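Local atomic coordinates of RV0130 (Mycobacterium tuberculosis, PDB entry 2C2I), a protein that probably catalyses the reversible hydration of trans-2-enoyl-CoA to (3R)-3-hydroxyacyl-CoA, working as a homodimer of hotdog-fold subunits. Residues V113-E116 with T122-A125; R2-V7 with A11-E16. All blocks are in the same frame, centred on the assembly; numbering follows the deposited sequence.

In the fold
From the N terminus, the chain runs through the short strand 3-4, turns into helix 7-12 and comes back on itself, so that interaction 2 (2-7 with 11-16) closes a small local loop before strand 17-25 begins. Interaction 1 (113-116 with 122-125) closes much later, where strand 105-119 turns back into strand 122-133 of the antiparallel sheet. The two are in series; neither nests in the other or crosses it. In space they lie on the same side of the chain's centre and touch: Val7 packs on Val123 and Ala11 on Val115, so helix 7-12 sits on the valine-bearing face of the hairpin.

Interaction 1. Residues V113-E116 with T122-A125; sequences VGVE and TVQA
Glu116 and Gln124 form a hydrogen-bonded antiparallel pair near the turn of the hairpin made by strands 105-119 and 122-133. Their backbones are joined twice: Glu116 N donates to Gln124 O at 2.8 Å, nearly straight at 171°, and Gln124 N returns the bond to Glu116 O. The segment axes approach to 4.6 Å, with their directions 163° apart. The neighbouring pair, Val115 with Ala125, is non-hydrogen-bonded; here the strands meet through CA-H...O contacts, Val115 CA lying 3.4 Å from Gln124 O and Ala125 CA equally far from Gly114 O. Just beyond, Val113 and Gly114 share one partner across the strands, Thr126, which makes a classic beta bulge.

This sheet belongs to the hotdog fold of the MaoC-like hydratases, and its two faces differ in character here. On one, Val115 CG1, anti to its own N (chi1 175°), reaches diagonally to Val123, 4.0 Å from its CB, while CG2 lies nearer Ala125 CB, in loose contact. Branched valines suit an extended backbone and offer methyls to helix 7-12, where Leu10 also meets Val115; Ala125, a single methyl, lies beside Val115 on this face.

The opposite face carries Glu116 and Gln124. The Glu116 chain is fully extended, and its OE1 accepts a hydrogen bond from a water at 2.7 Å; that water in turn accepts from Gln124 NE2 at 2.8 Å, bridging side chains whose OE1 and NE2 stand 4.3 Å apart. Gln124, by contrast, bends at chi2, and its chain also rests on Leu118 and Ile146. Its OE1 takes a hydrogen bond from Arg148 NE, so both ends of the buried amide have a partner and its rotation is fixed. By similarity, Gln124 and Arg148 bind the substrate in the homodimeric partner, as does nearby Tyr89.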
loop_
_atom_site.group_PDB
_atom_site.type_symbol
_atom_site.label_atom_id
_atom_site.label_comp_id
_atom_site.label_asym_id
_atom_site.label_seq_id
_atom_site.Cartn_x
_atom_site.Cartn_y
_atom_site.Cartn_z
ATOM N N VAL A 113 10.196 14.207 -8.023
ATOM C CA VAL A 113 11.585 14.066 -7.589
ATOM C C VAL A 113 12.513 13.867 -8.787
ATOM O O VAL A 113 13.565 14.526 -8.896
ATOM C CB VAL A 113 11.740 12.932 -6.562
ATOM C CG1 VAL A 113 13.198 12.747 -6.167
ATOM C CG2 VAL A 113 10.921 13.259 -5.322
ATOM N N GLY A 114 12.109 13.000 -9.706
ATOM C CA GLY A 114 12.978 12.667 -10.822
ATOM C C GLY A 114 12.262 11.806 -11.823
ATOM O O GLY A 114 11.254 11.182 -11.503
ATOM N N VAL A 115 12.793 11.772 -13.045
ATOM C CA VAL A 115 12.203 10.980 -14.093
ATOM C C VAL A 115 13.329 10.252 -14.774
ATOM O O VAL A 115 14.308 10.878 -15.163
ATOM C CB VAL A 115 11.483 11.858 -15.140
ATOM C CG1 VAL A 115 10.988 11.000 -16.285
ATOM C CG2 VAL A 115 10.303 12.636 -14.481
ATOM N N GLU A 116 13.195 8.942 -14.883
ATOM C CA GLU A 116 14.186 8.108 -15.538
ATOM C C GLU A 116 13.574 7.497 -16.800
ATOM O O GLU A 116 12.535 6.833 -16.743
ATOM C CB GLU A 116 14.649 7.007 -14.596
ATOM C CG GLU A 116 15.742 6.114 -15.191
ATOM C CD GLU A 116 16.240 5.052 -14.219
ATOM O OE1 GLU A 116 15.753 4.978 -13.057
ATOM O OE2 GLU A 116 17.146 4.283 -14.623
ATOM N N THR A 122 8.586 4.494 -22.388
ATOM C CA THR A 122 8.396 4.119 -20.977
ATOM C C THR A 122 9.353 4.882 -20.048
ATOM O O THR A 122 10.587 4.771 -20.155
ATOM C CB THR A 122 8.602 2.603 -20.780
ATOM O OG1 THR A 122 7.524 1.891 -21.417
ATOM C CG2 THR A 122 8.672 2.222 -19.294
ATOM N N VAL A 123 8.768 5.659 -19.148
ATOM C CA VAL A 123 9.561 6.429 -18.187
ATOM C C VAL A 123 9.080 6.138 -16.762
ATOM O O VAL A 123 7.951 5.719 -16.564
ATOM C CB VAL A 123 9.561 7.943 -18.476
ATOM C CG1 VAL A 123 9.920 8.226 -19.952
ATOM C CG2 VAL A 123 8.236 8.579 -18.111
ATOM N N GLN A 124 9.966 6.333 -15.797
ATOM C CA GLN A 124 9.666 6.053 -14.408
ATOM C C GLN A 124 9.815 7.343 -13.630
ATOM O O GLN A 124 10.898 7.913 -13.614
ATOM C CB GLN A 124 10.711 5.063 -13.917
ATOM C CG GLN A 124 10.425 4.414 -12.627
ATOM C CD GLN A 124 10.955 2.996 -12.653
ATOM O OE1 GLN A 124 10.292 2.081 -13.163
ATOM N NE2 GLN A 124 12.151 2.805 -12.130
ATOM N N ALA A 125 8.736 7.774 -12.987
ATOM C CA ALA A 125 8.726 9.018 -12.218
ATOM C C ALA A 125 8.782 8.703 -10.723
ATOM O O ALA A 125 8.002 7.888 -10.238
ATOM C CB ALA A 125 7.495 9.794 -12.529
HETATM O O HOH W 1 13.543 5.201 -11.540
#

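Interaction 2. Residues R2-V7 with A11-E16; sequences RTFESV and AAAAGE
Residues 2-7 run through the short strand 3-4 into the N-capped helix 7-12, and residues 11-16 leave that helix through a type II beta turn from Ala13 to Glu16. Strand 3-4 pairs in parallel with strand 79-80, the Phe4 backbone bonding to Thr79 and Lys81. Within the helix, Ala11 N donates to Val7 O at 3.0 Å. Ser6 is the N-cap, its OG accepting from Asp9 N, a role suited to a short hydroxyl side chain. Gly15 fits the turn because its positive phi of 82° would press a side chain against the preceding carbonyl.

Between the arms, Phe4 presents the edge of its ring to the methyl of Ala13, Phe4 CE1 lying 3.5 Å from Ala13 CB; this small methyl allows the close approach. Phe4 also lies against one guanidinium face of Arg2, with Phe4 CZ 3.3 Å above the guanidinium plane and offset toward its rim. Arg2 is long enough to span the gap because its chain is extended from CG to NE. The guanidinium and the Glu16 carboxylate are nearly coplanar, 15° apart, and form a salt bridge: Arg2 NH2 meets Glu16 OE1 at 2.7 Å, while Arg2 NH1 adds a weak, bent bond to that same oxygen at 3.3 Å.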
loop_
_atom_site.group_PDB
_atom_site.type_symbol
_atom_site.label_atom_id
_atom_site.label_comp_id
_atom_site.label_asym_id
_atom_site.label_seq_id
_atom_site.Cartn_x
_atom_site.Cartn_y
_atom_site.Cartn_z
ATOM N N ARG A 2 -3.062 19.721 -14.311
ATOM C CA ARG A 2 -1.893 19.917 -15.223
ATOM C C ARG A 2 -1.776 18.750 -16.207
ATOM O O ARG A 2 -1.839 17.590 -15.804
ATOM C CB ARG A 2 -0.623 20.056 -14.386
ATOM C CG ARG A 2 0.654 20.295 -15.156
ATOM C CD ARG A 2 1.832 20.422 -14.199
ATOM N NE ARG A 2 3.005 20.948 -14.895
ATOM C CZ ARG A 2 4.174 21.223 -14.322
ATOM N NH1 ARG A 2 4.363 21.035 -13.015
ATOM N NH2 ARG A 2 5.162 21.696 -15.066
ATOM N N THR A 3 -1.634 19.053 -17.497
ATOM C CA THR A 3 -1.470 18.020 -18.521
ATOM C C THR A 3 -0.040 18.080 -19.032
ATOM O O THR A 3 0.420 19.135 -19.472
ATOM C CB THR A 3 -2.441 18.200 -19.722
ATOM O OG1 THR A 3 -3.793 18.007 -19.293
ATOM C CG2 THR A 3 -2.140 17.188 -20.825
ATOM N N PHE A 4 0.662 16.958 -18.947
ATOM C CA PHE A 4 1.967 16.839 -19.571
ATOM C C PHE A 4 1.705 16.252 -20.952
ATOM O O PHE A 4 1.208 15.138 -21.066
ATOM C CB PHE A 4 2.885 15.940 -18.733
ATOM C CG PHE A 4 3.301 16.563 -17.408
ATOM C CD1 PHE A 4 4.399 17.412 -17.337
ATOM C CD2 PHE A 4 2.588 16.304 -16.237
ATOM C CE1 PHE A 4 4.784 18.002 -16.123
ATOM C CE2 PHE A 4 2.963 16.888 -15.022
ATOM C CZ PHE A 4 4.058 17.739 -14.962
ATOM N N GLU A 5 2.060 16.987 -21.998
ATOM C CA GLU A 5 1.806 16.529 -23.372
ATOM C C GLU A 5 2.549 15.242 -23.751
ATOM O O GLU A 5 2.177 14.568 -24.720
ATOM C CB GLU A 5 2.084 17.655 -24.387
ATOM C CG GLU A 5 1.221 18.926 -24.205
ATOM C CD GLU A 5 -0.281 18.679 -24.373
ATOM O OE1 GLU A 5 -0.668 17.835 -25.223
ATOM O OE2 GLU A 5 -1.076 19.338 -23.660
ATOM N N SER A 6 3.601 14.910 -22.995
ATOM C CA SER A 6 4.446 13.740 -23.274
ATOM C C SER A 6 5.346 13.459 -22.091
ATOM O O SER A 6 5.478 14.288 -21.218
ATOM C CB SER A 6 5.362 14.007 -24.475
ATOM O OG SER A 6 6.392 14.915 -24.098
ATOM N N VAL A 7 6.014 12.302 -22.114
ATOM C CA VAL A 7 6.935 11.913 -21.042
ATOM C C VAL A 7 8.213 12.740 -21.067
ATOM O O VAL A 7 8.859 12.935 -20.037
ATOM C CB VAL A 7 7.250 10.413 -21.074
ATOM C CG1 VAL A 7 6.008 9.609 -20.663
ATOM C CG2 VAL A 7 7.812 9.956 -22.457
ATOM N N ALA A 11 9.735 14.721 -17.856
ATOM C CA ALA A 11 11.167 14.774 -17.533
ATOM C C ALA A 11 11.662 16.211 -17.322
ATOM O O ALA A 11 12.430 16.476 -16.396
ATOM C CB ALA A 11 11.977 14.078 -18.601
ATOM N N ALA A 12 11.198 17.139 -18.155
ATOM C CA ALA A 12 11.616 18.545 -18.044
ATOM C C ALA A 12 11.116 19.235 -16.769
ATOM O O ALA A 12 11.634 20.295 -16.385
ATOM C CB ALA A 12 11.160 19.327 -19.266
ATOM N N ALA A 13 10.106 18.634 -16.138
ATOM C CA ALA A 13 9.484 19.186 -14.928
ATOM C C ALA A 13 10.023 18.570 -13.640
ATOM O O ALA A 13 9.514 18.870 -12.538
ATOM C CB ALA A 13 7.960 19.040 -15.000
ATOM N N ALA A 14 11.053 17.727 -13.757
ATOM C CA ALA A 14 11.699 17.172 -12.571
ATOM C C ALA A 14 12.094 18.308 -11.644
ATOM O O ALA A 14 12.571 19.364 -12.090
ATOM C CB ALA A 14 12.918 16.314 -12.951
ATOM N N GLY A 15 11.876 18.120 -10.349
ATOM C CA GLY A 15 12.205 19.164 -9.407
ATOM C C GLY A 15 11.138 20.247 -9.294
ATOM O O GLY A 15 11.408 21.314 -8.719
ATOM N N GLU A 16 9.942 19.994 -9.840
ATOM C CA GLU A 16 8.784 20.900 -9.663
ATOM C C GLU A 16 7.668 20.272 -8.834
ATOM O O GLU A 16 7.530 19.049 -8.787
ATOM C CB GLU A 16 8.192 21.315 -11.018
ATOM C CG GLU A 16 9.143 22.129 -11.900
ATOM C CD GLU A 16 8.547 22.513 -13.243
ATOM O OE1 GLU A 16 7.386 22.133 -13.552
ATOM O OE2 GLU A 16 9.248 23.212 -14.002
#